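Local atomic coordinates of anthranilate-CoA ligase (Stigmatella aurantiaca, PDB entry 4WV3), a protein that belongs to the ANL superfamily of AMP-binding enzymes and combines a large N-terminal AMP-binding domain with a small C-terminal domain. Residues N91-P96 against K501-K506; R34-T37 against N43-N46; D478-K483 against K488-I493; Y192-Q197 against S370-L375. All blocks are in the same frame, centred on the assembly; numbering follows the deposited sequence.

Interaction 1. Residues N91-P96 against K501-K506. With 3UK (5'-O-[(S)-[(2-aminobenzoyl)oxy](hydroxy)phosphoryl]adenosine), chain C.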
loop_
_atom_site.group_PDB
_atom_site.type_symbol
_atom_site.label_atom_id
_atom_site.label_comp_id
_atom_site.label_asym_id
_atom_site.label_seq_id
_atom_site.Cartn_x
_atom_site.Cartn_y
_atom_site.Cartn_z
ATOM N N ASN A 91 7.456 -8.388 -2.388
ATOM C CA ASN A 91 6.356 -8.963 -1.619
ATOM C C ASN A 91 6.785 -10.230 -0.882
ATOM O O ASN A 91 7.407 -11.121 -1.462
ATOM C CB ASN A 91 5.175 -9.261 -2.547
ATOM C CG ASN A 91 3.901 -9.618 -1.795
ATOM O OD1 ASN A 91 3.936 -10.263 -0.747
ATOM N ND2 ASN A 91 2.765 -9.199 -2.339
ATOM N N THR A 92 6.432 -10.306 0.396
ATOM C CA THR A 92 6.861 -11.400 1.257
ATOM C C THR A 92 6.030 -12.676 1.061
ATOM O O THR A 92 6.523 -13.786 1.281
ATOM C CB THR A 92 6.889 -10.950 2.747
ATOM O OG1 THR A 92 8.245 -10.915 3.211
ATOM C CG2 THR A 92 6.076 -11.876 3.640
ATOM N N LEU A 93 4.784 -12.519 0.623
ATOM C CA LEU A 93 3.903 -13.667 0.408
ATOM C C LEU A 93 3.764 -14.295 -0.978
ATOM O O LEU A 93 2.734 -14.892 -1.291
ATOM C CB LEU A 93 2.522 -13.422 1.025
ATOM C CG LEU A 93 2.388 -13.382 2.550
ATOM C CD1 LEU A 93 3.377 -14.334 3.216
ATOM C CD2 LEU A 93 2.533 -11.963 3.085
ATOM N N LEU A 94 4.800 -14.174 -1.801
ATOM C CA LEU A 94 4.782 -14.783 -3.128
ATOM C C LEU A 94 5.264 -16.215 -3.339
ATOM O O LEU A 94 5.800 -16.846 -2.428
ATOM C CB LEU A 94 5.584 -13.831 -4.018
ATOM C CG LEU A 94 5.010 -12.435 -4.259
ATOM C CD1 LEU A 94 5.864 -11.673 -5.261
ATOM C CD2 LEU A 94 3.568 -12.516 -4.728
ATOM N N LYS A 95 5.065 -16.715 -4.555
ATOM C CA LYS A 95 5.493 -18.055 -4.937
ATOM C C LYS A 95 6.875 -17.998 -5.581
ATOM O O LYS A 95 7.266 -16.960 -6.115
ATOM C CB LYS A 95 4.487 -18.662 -5.919
ATOM C CG LYS A 95 3.078 -18.784 -5.369
ATOM C CD LYS A 95 3.025 -19.754 -4.203
ATOM C CE LYS A 95 1.635 -19.797 -3.595
ATOM N NZ LYS A 95 0.600 -20.132 -4.612
ATOM N N PRO A 96 7.623 -19.114 -5.528
ATOM C CA PRO A 96 8.940 -19.205 -6.174
ATOM C C PRO A 96 8.987 -18.796 -7.660
ATOM O O PRO A 96 9.976 -18.177 -8.056
ATOM C CB PRO A 96 9.318 -20.681 -5.997
ATOM C CG PRO A 96 8.605 -21.094 -4.762
ATOM C CD PRO A 96 7.310 -20.327 -4.749
ATOM N N LYS A 501 -7.460 -12.317 -1.444
ATOM C CA LYS A 501 -6.824 -11.052 -1.099
ATOM C C LYS A 501 -5.359 -10.993 -1.517
ATOM O O LYS A 501 -4.660 -12.006 -1.523
ATOM C CB LYS A 501 -6.940 -10.782 0.404
ATOM C CG LYS A 501 -8.362 -10.595 0.910
ATOM C CD LYS A 501 -8.358 -9.995 2.309
ATOM C CE LYS A 501 -9.765 -9.845 2.866
ATOM N NZ LYS A 501 -10.352 -11.149 3.274
ATOM N N THR A 502 -4.905 -9.794 -1.865
ATOM C CA THR A 502 -3.492 -9.546 -2.111
ATOM C C THR A 502 -2.804 -9.298 -0.775
ATOM O O THR A 502 -3.455 -9.265 0.268
ATOM C CB THR A 502 -3.282 -8.310 -3.001
ATOM O OG1 THR A 502 -3.738 -7.140 -2.310
ATOM C CG2 THR A 502 -4.047 -8.454 -4.306
ATOM N N ALA A 503 -1.489 -9.116 -0.805
ATOM C CA ALA A 503 -0.740 -8.830 0.413
ATOM C C ALA A 503 -0.749 -7.335 0.714
ATOM O O ALA A 503 -0.060 -6.869 1.620
ATOM C CB ALA A 503 0.685 -9.343 0.297
ATOM N N THR A 504 -1.535 -6.589 -0.055
ATOM C CA THR A 504 -1.642 -5.147 0.124
ATOM C C THR A 504 -3.025 -4.754 0.637
ATOM O O THR A 504 -3.398 -3.582 0.613
ATOM C CB THR A 504 -1.343 -4.396 -1.184
ATOM O OG1 THR A 504 -2.247 -4.833 -2.206
ATOM C CG2 THR A 504 0.085 -4.660 -1.632
ATOM N N GLY A 505 -3.781 -5.746 1.096
ATOM C CA GLY A 505 -5.082 -5.504 1.693
ATOM C C GLY A 505 -6.182 -5.232 0.688
ATOM O O GLY A 505 -7.161 -4.551 0.999
ATOM N N LYS A 506 -6.027 -5.762 -0.521
ATOM C CA LYS A 506 -7.036 -5.599 -1.560
ATOM C C LYS A 506 -7.845 -6.876 -1.735
ATOM O O LYS A 506 -7.437 -7.946 -1.289
ATOM C CB LYS A 506 -6.385 -5.228 -2.894
ATOM C CG LYS A 506 -5.616 -3.923 -2.881
ATOM C CD LYS A 506 -5.025 -3.632 -4.251
ATOM C CE LYS A 506 -4.182 -2.370 -4.233
ATOM N NZ LYS A 506 -4.973 -1.172 -3.847
HETATM C C10 3UK C . -6.828 1.621 -5.092
HETATM C C15 3UK C . -7.926 3.059 -3.377
HETATM C C17 3UK C . -10.121 3.829 -2.984
HETATM C C21 3UK C . -6.981 2.467 -6.325
HETATM C C26 3UK C . -1.507 2.887 -2.316
HETATM C C28 3UK C . -2.012 4.545 -0.636
HETATM O O01 3UK C . -2.731 0.882 -2.879
HETATM C C02 3UK C . -1.944 1.715 -3.271
HETATM O O03 3UK C . -1.140 1.448 -4.413
HETATM P P04 3UK C . -1.431 0.195 -5.349
HETATM O O05 3UK C . -0.358 0.158 -6.482
HETATM O O06 3UK C . -2.878 0.279 -6.040
HETATM C C07 3UK C . -3.504 1.558 -6.225
HETATM C C08 3UK C . -4.972 1.334 -6.445
HETATM O O09 3UK C . -5.595 0.923 -5.208
HETATM N N11 3UK C . -6.817 2.435 -3.920
HETATM C C12 3UK C . -5.722 2.717 -3.151
HETATM N N13 3UK C . -6.118 3.517 -2.122
HETATM C C14 3UK C . -7.479 3.744 -2.240
HETATM N N16 3UK C . -9.237 3.115 -3.727
HETATM N N18 3UK C . -9.763 4.499 -1.896
HETATM C C19 3UK C . -8.486 4.493 -1.484
HETATM N N20 3UK C . -8.110 5.212 -0.318
HETATM O O22 3UK C . -7.802 1.797 -7.264
HETATM C C23 3UK C . -5.629 2.592 -6.845
HETATM O O24 3UK C . -5.662 2.705 -8.282
HETATM O O25 3UK C . -1.317 -1.084 -4.538
HETATM C C27 3UK C . -2.422 3.490 -1.488
HETATM C C29 3UK C . -0.647 4.989 -0.640
HETATM C C30 3UK C . 0.268 4.389 -1.471
HETATM C C31 3UK C . -0.139 3.330 -2.320
HETATM N N32 3UK C . 0.834 2.690 -3.205
HETATM O O HOH W 1 -0.211 -10.559 -3.104
#

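Interaction 2. Residues R34-T37 against N43-N46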
loop_
_atom_site.group_PDB
_atom_site.type_symbol
_atom_site.label_atom_id
_atom_site.label_comp_id
_atom_site.label_asym_id
_atom_site.label_seq_id
_atom_site.Cartn_x
_atom_site.Cartn_y
_atom_site.Cartn_z
ATOM N N ARG A 34 14.301 -5.506 18.344
ATOM C CA ARG A 34 15.371 -4.522 18.247
ATOM C C ARG A 34 14.868 -3.080 18.253
ATOM O O ARG A 34 13.801 -2.779 17.719
ATOM C CB ARG A 34 16.174 -4.791 16.971
ATOM C CG ARG A 34 17.455 -3.995 16.823
ATOM C CD ARG A 34 18.227 -4.481 15.608
ATOM N NE ARG A 34 19.466 -3.741 15.400
ATOM C CZ ARG A 34 20.355 -4.030 14.456
ATOM N NH1 ARG A 34 20.141 -5.049 13.632
ATOM N NH2 ARG A 34 21.457 -3.304 14.334
ATOM N N GLU A 35 15.647 -2.198 18.868
ATOM C CA GLU A 35 15.384 -0.765 18.820
ATOM C C GLU A 35 16.648 -0.038 18.385
ATOM O O GLU A 35 17.730 -0.290 18.914
ATOM C CB GLU A 35 14.927 -0.247 20.184
ATOM C CG GLU A 35 13.560 -0.744 20.618
ATOM C CD GLU A 35 13.133 -0.171 21.956
ATOM O OE1 GLU A 35 13.816 0.747 22.459
ATOM O OE2 GLU A 35 12.116 -0.643 22.507
ATOM N N MET A 36 16.514 0.860 17.416
ATOM C CA MET A 36 17.669 1.578 16.894
ATOM C C MET A 36 17.475 3.089 16.928
ATOM O O MET A 36 16.363 3.590 16.759
ATOM C CB MET A 36 17.980 1.129 15.463
ATOM C CG MET A 36 18.195 -0.366 15.310
ATOM S SD MET A 36 18.792 -0.813 13.668
ATOM C CE MET A 36 20.427 -0.084 13.696
ATOM N N THR A 37 18.569 3.808 17.153
ATOM C CA THR A 37 18.562 5.259 17.059
ATOM C C THR A 37 18.890 5.657 15.626
ATOM O O THR A 37 19.297 4.816 14.826
ATOM C CB THR A 37 19.594 5.892 18.007
ATOM O OG1 THR A 37 20.917 5.552 17.574
ATOM C CG2 THR A 37 19.385 5.397 19.430
ATOM N N ASN A 43 24.683 4.214 10.775
ATOM C CA ASN A 43 25.918 3.439 10.833
ATOM C C ASN A 43 25.783 2.089 10.141
ATOM O O ASN A 43 26.648 1.691 9.361
ATOM C CB ASN A 43 26.360 3.235 12.282
ATOM C CG ASN A 43 26.821 4.520 12.940
ATOM O OD1 ASN A 43 27.247 5.458 12.266
ATOM N ND2 ASN A 43 26.741 4.567 14.263
ATOM N N GLU A 44 24.691 1.390 10.430
ATOM C CA GLU A 44 24.458 0.070 9.859
ATOM C C GLU A 44 24.206 0.163 8.358
ATOM O O GLU A 44 24.627 -0.705 7.593
ATOM C CB GLU A 44 23.291 -0.623 10.565
ATOM C CG GLU A 44 23.062 -2.059 10.123
ATOM C CD GLU A 44 22.246 -2.854 11.124
ATOM O OE1 GLU A 44 22.596 -2.833 12.323
ATOM O OE2 GLU A 44 21.256 -3.496 10.714
ATOM N N ALA A 45 23.524 1.227 7.941
ATOM C CA ALA A 45 23.252 1.454 6.526
ATOM C C ALA A 45 24.546 1.716 5.763
ATOM O O ALA A 45 24.716 1.253 4.634
ATOM C CB ALA A 45 22.285 2.614 6.349
ATOM N N ASN A 46 25.456 2.458 6.385
ATOM C CA ASN A 46 26.754 2.732 5.783
ATOM C C ASN A 46 27.598 1.468 5.674
ATOM O O ASN A 46 28.405 1.324 4.755
ATOM C CB ASN A 46 27.503 3.808 6.571
ATOM C CG ASN A 46 26.844 5.168 6.468
ATOM O OD1 ASN A 46 26.098 5.436 5.526
ATOM N ND2 ASN A 46 27.119 6.036 7.434
HETATM O O HOH W 2 22.565 -6.093 12.892
#

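Interaction 3. Residues D478-K483 against K488-I493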
loop_
_atom_site.group_PDB
_atom_site.type_symbol
_atom_site.label_atom_id
_atom_site.label_comp_id
_atom_site.label_asym_id
_atom_site.label_seq_id
_atom_site.Cartn_x
_atom_site.Cartn_y
_atom_site.Cartn_z
ATOM N N ASP A 478 -33.756 -6.811 2.443
ATOM C CA ASP A 478 -34.597 -5.649 2.716
ATOM C C ASP A 478 -33.766 -4.386 2.921
ATOM O O ASP A 478 -34.235 -3.276 2.670
ATOM C CB ASP A 478 -35.490 -5.900 3.933
ATOM C CG ASP A 478 -36.456 -7.050 3.720
ATOM O OD1 ASP A 478 -36.696 -7.417 2.549
ATOM O OD2 ASP A 478 -36.976 -7.584 4.722
ATOM N N HIS A 479 -32.531 -4.562 3.378
ATOM C CA HIS A 479 -31.623 -3.442 3.580
ATOM C C HIS A 479 -31.167 -2.864 2.243
ATOM O O HIS A 479 -30.980 -1.655 2.109
ATOM C CB HIS A 479 -30.413 -3.880 4.407
ATOM C CG HIS A 479 -29.381 -2.812 4.584
ATOM N ND1 HIS A 479 -29.645 -1.618 5.220
ATOM C CD2 HIS A 479 -28.081 -2.758 4.207
ATOM C CE1 HIS A 479 -28.552 -0.875 5.229
ATOM N NE2 HIS A 479 -27.589 -1.544 4.620
ATOM N N CYS A 480 -30.994 -3.737 1.255
ATOM C CA CYS A 480 -30.563 -3.314 -0.073
ATOM C C CYS A 480 -31.706 -2.680 -0.860
ATOM O O CYS A 480 -31.479 -1.871 -1.758
ATOM C CB CYS A 480 -29.982 -4.497 -0.850
ATOM S SG CYS A 480 -28.415 -5.112 -0.198
ATOM N N THR A 481 -32.933 -3.055 -0.515
ATOM C CA THR A 481 -34.113 -2.497 -1.164
ATOM C C THR A 481 -34.341 -1.060 -0.702
ATOM O O THR A 481 -34.784 -0.209 -1.474
ATOM C CB THR A 481 -35.366 -3.343 -0.861
ATOM O OG1 THR A 481 -35.125 -4.707 -1.231
ATOM C CG2 THR A 481 -36.571 -2.821 -1.629
ATOM N N GLU A 482 -34.017 -0.793 0.559
ATOM C CA GLU A 482 -34.239 0.524 1.143
ATOM C C GLU A 482 -33.142 1.527 0.793
ATOM O O GLU A 482 -33.390 2.732 0.744
ATOM C CB GLU A 482 -34.372 0.417 2.664
ATOM C CG GLU A 482 -35.631 -0.291 3.133
ATOM C CD GLU A 482 -35.676 -0.464 4.639
ATOM O OE1 GLU A 482 -34.599 -0.627 5.252
ATOM O OE2 GLU A 482 -36.786 -0.434 5.209
ATOM N N LYS A 483 -31.934 1.032 0.546
ATOM C CA LYS A 483 -30.778 1.912 0.382
ATOM C C LYS A 483 -30.293 2.082 -1.058
ATOM O O LYS A 483 -29.682 3.099 -1.391
ATOM C CB LYS A 483 -29.620 1.450 1.272
ATOM C CG LYS A 483 -29.565 2.124 2.636
ATOM C CD LYS A 483 -30.773 1.779 3.489
ATOM C CE LYS A 483 -30.732 2.509 4.821
ATOM N NZ LYS A 483 -29.506 2.181 5.601
ATOM N N LYS A 488 -29.129 -1.959 -8.840
ATOM C CA LYS A 488 -27.871 -2.058 -8.106
ATOM C C LYS A 488 -27.914 -3.157 -7.048
ATOM O O LYS A 488 -26.881 -3.538 -6.496
ATOM C CB LYS A 488 -27.523 -0.719 -7.451
ATOM C CG LYS A 488 -27.199 0.386 -8.439
ATOM C CD LYS A 488 -27.963 1.657 -8.112
ATOM C CE LYS A 488 -27.334 2.422 -6.964
ATOM N NZ LYS A 488 -26.135 3.174 -7.419
ATOM N N ARG A 489 -29.111 -3.662 -6.769
ATOM C CA ARG A 489 -29.291 -4.690 -5.748
ATOM C C ARG A 489 -28.735 -6.036 -6.200
ATOM O O ARG A 489 -28.958 -6.453 -7.337
ATOM C CB ARG A 489 -30.770 -4.824 -5.382
ATOM C CG ARG A 489 -31.374 -3.558 -4.799
ATOM C CD ARG A 489 -32.890 -3.606 -4.817
ATOM N NE ARG A 489 -33.474 -2.302 -4.521
ATOM C CZ ARG A 489 -34.738 -1.975 -4.768
ATOM N NH1 ARG A 489 -35.559 -2.856 -5.325
ATOM N NH2 ARG A 489 -35.181 -0.762 -4.464
ATOM N N PRO A 490 -28.003 -6.718 -5.305
ATOM C CA PRO A 490 -27.412 -8.027 -5.600
ATOM C C PRO A 490 -28.462 -9.087 -5.923
ATOM O O PRO A 490 -29.321 -9.389 -5.095
ATOM C CB PRO A 490 -26.672 -8.383 -4.303
ATOM C CG PRO A 490 -27.291 -7.526 -3.251
ATOM C CD PRO A 490 -27.676 -6.259 -3.944
ATOM N N ARG A 491 -28.383 -9.636 -7.131
ATOM C CA ARG A 491 -29.273 -10.705 -7.569
ATOM C C ARG A 491 -29.022 -11.976 -6.763
ATOM O O ARG A 491 -29.956 -12.704 -6.424
ATOM C CB ARG A 491 -29.066 -10.970 -9.062
ATOM C CG ARG A 491 -29.679 -12.257 -9.586
ATOM C CD ARG A 491 -31.189 -12.173 -9.708
ATOM N NE ARG A 491 -31.724 -13.305 -10.461
ATOM C CZ ARG A 491 -32.081 -14.464 -9.917
ATOM N NH1 ARG A 491 -31.963 -14.650 -8.609
ATOM N NH2 ARG A 491 -32.556 -15.439 -10.681
ATOM N N TRP A 492 -27.755 -12.236 -6.458
ATOM C CA TRP A 492 -27.382 -13.375 -5.628
ATOM C C TRP A 492 -26.586 -12.917 -4.414
ATOM O O TRP A 492 -25.766 -12.002 -4.504
ATOM C CB TRP A 492 -26.543 -14.380 -6.418
ATOM C CG TRP A 492 -27.124 -14.779 -7.733
ATOM C CD1 TRP A 492 -28.023 -15.780 -7.963
ATOM C CD2 TRP A 492 -26.832 -14.199 -9.008
ATOM N NE1 TRP A 492 -28.314 -15.854 -9.304
ATOM C CE2 TRP A 492 -27.595 -14.894 -9.967
ATOM C CE3 TRP A 492 -26.002 -13.156 -9.431
ATOM C CZ2 TRP A 492 -27.553 -14.579 -11.323
ATOM C CZ3 TRP A 492 -25.961 -12.846 -10.777
ATOM C CH2 TRP A 492 -26.732 -13.554 -11.707
ATOM N N ILE A 493 -26.827 -13.563 -3.281
ATOM C CA ILE A 493 -26.043 -13.319 -2.077
ATOM C C ILE A 493 -25.436 -14.627 -1.588
ATOM O O ILE A 493 -26.145 -15.508 -1.101
ATOM C CB ILE A 493 -26.895 -12.692 -0.961
ATOM C CG1 ILE A 493 -27.401 -11.314 -1.390
ATOM C CG2 ILE A 493 -26.090 -12.584 0.325
ATOM C CD1 ILE A 493 -28.295 -10.649 -0.371
#

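Interaction 4. Residues Y192-Q197 against S370-L375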
loop_
_atom_site.group_PDB
_atom_site.type_symbol
_atom_site.label_atom_id
_atom_site.label_comp_id
_atom_site.label_asym_id
_atom_site.label_seq_id
_atom_site.Cartn_x
_atom_site.Cartn_y
_atom_site.Cartn_z
ATOM N N TYR A 192 10.712 10.847 -2.947
ATOM C CA TYR A 192 10.625 10.566 -1.515
ATOM C C TYR A 192 10.398 11.800 -0.626
ATOM O O TYR A 192 9.465 11.809 0.177
ATOM C CB TYR A 192 11.819 9.723 -1.047
ATOM C CG TYR A 192 11.741 8.286 -1.507
ATOM C CD1 TYR A 192 11.389 7.275 -0.623
ATOM C CD2 TYR A 192 11.996 7.942 -2.829
ATOM C CE1 TYR A 192 11.307 5.961 -1.036
ATOM C CE2 TYR A 192 11.914 6.630 -3.253
ATOM C CZ TYR A 192 11.569 5.643 -2.351
ATOM O OH TYR A 192 11.485 4.335 -2.762
ATOM N N PRO A 193 11.236 12.846 -0.760
ATOM C CA PRO A 193 10.929 14.025 0.058
ATOM C C PRO A 193 9.694 14.767 -0.449
ATOM O O PRO A 193 9.035 15.459 0.327
ATOM C CB PRO A 193 12.178 14.895 -0.107
ATOM C CG PRO A 193 12.737 14.499 -1.421
ATOM C CD PRO A 193 12.475 13.029 -1.537
ATOM N N LEU A 194 9.387 14.617 -1.734
ATOM C CA LEU A 194 8.222 15.266 -2.325
ATOM C C LEU A 194 6.913 14.714 -1.768
ATOM O O LEU A 194 6.047 15.476 -1.341
ATOM C CB LEU A 194 8.244 15.138 -3.849
ATOM C CG LEU A 194 9.109 16.141 -4.612
ATOM C CD1 LEU A 194 9.134 15.806 -6.098
ATOM C CD2 LEU A 194 8.598 17.551 -4.388
ATOM N N THR A 195 6.768 13.393 -1.772
ATOM C CA THR A 195 5.578 12.764 -1.207
ATOM C C THR A 195 5.514 12.983 0.301
ATOM O O THR A 195 4.432 13.123 0.871
ATOM C CB THR A 195 5.521 11.249 -1.500
ATOM O OG1 THR A 195 6.739 10.628 -1.070
ATOM C CG2 THR A 195 5.320 10.996 -2.987
ATOM N N ALA A 196 6.679 13.016 0.939
ATOM C CA ALA A 196 6.756 13.227 2.380
ATOM C C ALA A 196 6.267 14.618 2.757
ATOM O O ALA A 196 5.679 14.814 3.822
ATOM C CB ALA A 196 8.178 13.009 2.878
ATOM N N GLN A 197 6.508 15.580 1.875
ATOM C CA GLN A 197 6.094 16.955 2.116
ATOM C C GLN A 197 4.651 17.186 1.681
ATOM O O GLN A 197 3.842 17.710 2.447
ATOM C CB GLN A 197 7.020 17.930 1.387
ATOM C CG GLN A 197 6.745 19.391 1.700
ATOM C CD GLN A 197 7.053 19.744 3.143
ATOM O OE1 GLN A 197 8.125 19.425 3.657
ATOM N NE2 GLN A 197 6.108 20.402 3.806
ATOM N N SER A 370 1.218 14.899 -11.505
ATOM C CA SER A 370 2.112 14.800 -10.357
ATOM C C SER A 370 3.587 14.899 -10.731
ATOM O O SER A 370 3.990 14.501 -11.824
ATOM C CB SER A 370 1.865 13.480 -9.626
ATOM O OG SER A 370 2.952 13.151 -8.778
ATOM N N GLU A 371 4.390 15.425 -9.811
ATOM C CA GLU A 371 5.836 15.441 -9.983
ATOM C C GLU A 371 6.470 14.251 -9.273
ATOM O O GLU A 371 7.686 14.068 -9.310
ATOM C CB GLU A 371 6.434 16.748 -9.461
ATOM C CG GLU A 371 6.146 17.953 -10.339
ATOM C CD GLU A 371 6.889 19.195 -9.888
ATOM O OE1 GLU A 371 7.142 19.334 -8.672
ATOM O OE2 GLU A 371 7.225 20.030 -10.753
ATOM N N THR A 372 5.635 13.443 -8.627
ATOM C CA THR A 372 6.108 12.267 -7.909
ATOM C C THR A 372 5.768 10.990 -8.672
ATOM O O THR A 372 6.125 9.888 -8.253
ATOM C CB THR A 372 5.503 12.191 -6.497
ATOM O OG1 THR A 372 4.096 11.937 -6.588
ATOM C CG2 THR A 372 5.730 13.496 -5.757
ATOM N N ALA A 373 5.074 11.149 -9.794
ATOM C CA ALA A 373 4.679 10.016 -10.617
ATOM C C ALA A 373 5.876 9.447 -11.368
ATOM O O ALA A 373 6.782 10.183 -11.756
ATOM C CB ALA A 373 3.587 10.426 -11.593
ATOM N N ALA A 374 5.875 8.133 -11.567
ATOM C CA ALA A 374 6.937 7.478 -12.318
ATOM C C ALA A 374 6.897 7.914 -13.779
ATOM O O ALA A 374 5.872 8.393 -14.266
ATOM C CB ALA A 374 6.814 5.967 -12.207
ATOM N N LEU A 375 8.017 7.752 -14.473
ATOM C CA LEU A 375 8.115 8.165 -15.866
ATOM C C LEU A 375 7.578 7.079 -16.794
ATOM O O LEU A 375 6.976 7.371 -17.829
ATOM C CB LEU A 375 9.564 8.509 -16.212
ATOM C CG LEU A 375 9.780 9.808 -16.989
ATOM C CD1 LEU A 375 8.832 10.890 -16.497
ATOM C CD2 LEU A 375 11.223 10.264 -16.850
#

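Interaction 1. Residues N91-P96 against K501-K506
The Lys-Thr-Ala-Thr-Gly-Lys loop 501-506, the A10 motif of ANL enzymes, leans on the N-terminal domain where Ala-503 meets Asn-91 and Leu-93. The Ala-503 methyl sits before the carboxamide of Asn-91, its CB 3.4 Å from ND2 and nearly as close to OD1. From another side, CD2 of Leu-93 makes a looser apolar contact, 4.2 Å from the same CB. With CG of Asn-91 anti to its own N (chi1 -169°), OD1 reaches forward to accept from Leu-93 N at 2.8 Å. This Asx turn fixes the amide, and the donor lies 24° off the carbonyl plane. A water links the two loops, accepting from Ala-503 N at 3.0 Å and only weakly from ND2 of Asn-91. Residues 502-505 form a type I beta turn, inside which OG1 of Thr-502 is hydrogen-bonded to OG1 of Thr-504. Just beyond, Lys-506 of the 3UK pocket bends at its end and donates from NZ to ligand O09 at 2.6 Å and O01 at 3.2 Å. Loop 91-96 runs from strand 86-89 into helix 96-105, whose Tyr-99 hydroxyl bonds Asn-91 O and Leu-94 N, while loop 501-506 leads toward helix 509-520.

Interaction 2. Residues R34-T37 against N43-N46
Arg-34 starts the first segment with a side chain extended from CG to NE, the guanidinium held out toward Glu-44 of the helix. Its NH2 forms a salt bridge with OE1 of Glu-44, modelled at 2.4 Å, a length too short to be trusted at this resolution. The two side chains approach from opposite directions and OE1 lies near the guanidinium plane, but the carboxylate is turned 48° against it. A water accepts from NH1 of Arg-34 at 2.7 Å and donates weakly to OE1 of Glu-44. Two residues on, Met-36 covers the guanidinium face on the other side of the plane from this water, SD lying 3.2 Å above it, toward the rim. A bend at chi3 (68°) then brings CE within 3.8 Å of OE1 of Glu-44, the two chains crossing at about a right angle. Thr-37 follows as N-cap of helix 38-54. Strand 35-37, at one edge of the nine-stranded mixed sheet, pairs antiparallel with strand 27-30. Helix 71-83 gives both charges a second partner, Glu-72 for NH1 of Arg-34 and Thr-75 for OE2 of Glu-44, while helix 148-152 packs Phe-148 and Ile-152 on the Glu-44 chain.

Interaction 3. Residues D478-K483 against K488-I493
NE of Arg-489 donates to the carbonyl oxygen of Met-484, just past the end of helix 470-483, and has Cys-480 O nearby at 3.4 Å. The guanidinium that carries it lies across the last turn of the helix, against Cys-480 and Thr-481, where Thr-481 O comes 3.1 Å from NH2 of Arg-489. The chain gets there by setting CG beside its backbone N (chi1 -61°) and then running extended to NE, so that its methylenes pass along the helix backbone, CG 3.5 Å from Cys-480 O. One face of the flat group is met by CA of Thr-481, 3.3 Å above the plane and toward the rim. The Thr-481 methyl CG2 adds to this, 3.7 Å from CZ of Arg-489, while the hydroxyl turns back along its own helix to bond Thr-477 O.

Next along the chain, Pro-490 offers its ring to the buried thiol, SG of Cys-480 standing 4.0 Å from CD. Leu-433 of helix 426-433 also touches Cys-480, and Pro-490 rests on Ala-458 of strand 454-462. All this closes the beta-alpha-beta unit of strand 454-462, helix 470-483 and strand 492-496 in the C-terminal domain: the return from helix to strand is folded back onto the helix end.

Chemically the contact divides in two. A sulfur and a proline ring make an apolar inner part, and at its outer side a cation lies over the carboxyl end of the helix, where carbonyls crowd together and would probably stabilise the positive charge.

Interaction 4. Residues Y192-Q197 against S370-L375
Apolar contacts carry the meeting of Leu-194 and Thr-195 with Thr-372. The methyl CG2 of Thr-372 enters between the two helix side chains, 3.6 Å from CB of Leu-194 and 3.8 Å from CG2 of Thr-195, crossing both at a slant. CG2 of Thr-195 also lies 3.7 Å from CB of Thr-372. Leu-194 reaches farther along the loop, its CD1 in van der Waals contact with the carbonyl oxygen of Glu-371 at 3.9 Å.

Polar bonds shape the surroundings. In the loop, OG of Ser-370 accepts from Thr-372 N at 2.7 Å, an ST turn that presents residue 372 to the helix. The Thr-372 hydroxyl, set between its backbone N and carbonyl carbon (chi1 68°), bonds with Asn-322 and Tyr-346, leaving the methyl to face helix 191-204. Thr-195 divides its branches likewise, OG1 bonding back to Asp-191 O within its own helix and CG2 meeting the loop. Lys-190, just before that helix, donates to Glu-371 O.

No hydrogen bond joins residues 192-197 to 370-375 directly: buried methyl packing makes the contact, with the Lys-190 bond a polar tie beside it. Both threonines act as two-sided groups, each hydroxyl satisfied elsewhere and each methyl given to the interface.

Overall arrangement
Interactions 2 and 4 are buried within the N-terminal domain, their centres about 26 Å apart, yet interaction 2 sets a thioether against an ion pair whereas interaction 4 relies on methyl groups. Interaction 3 is half buried and stays inside the C-terminal domain, about 54 Å from interaction 2 between centres and on the other side of the chain's centre. Interaction 2 ties a helix to the strand before it, interaction 3 a helix to the loop leading into the next strand, and each uses an arginine. Interaction 1 differs from the rest: a small surface contact, bridged partly by water, it spans the two domains. Its A10 loop touches 3UK directly, while the Thr-195 side chain of interaction 4 stays about 8 Å from it.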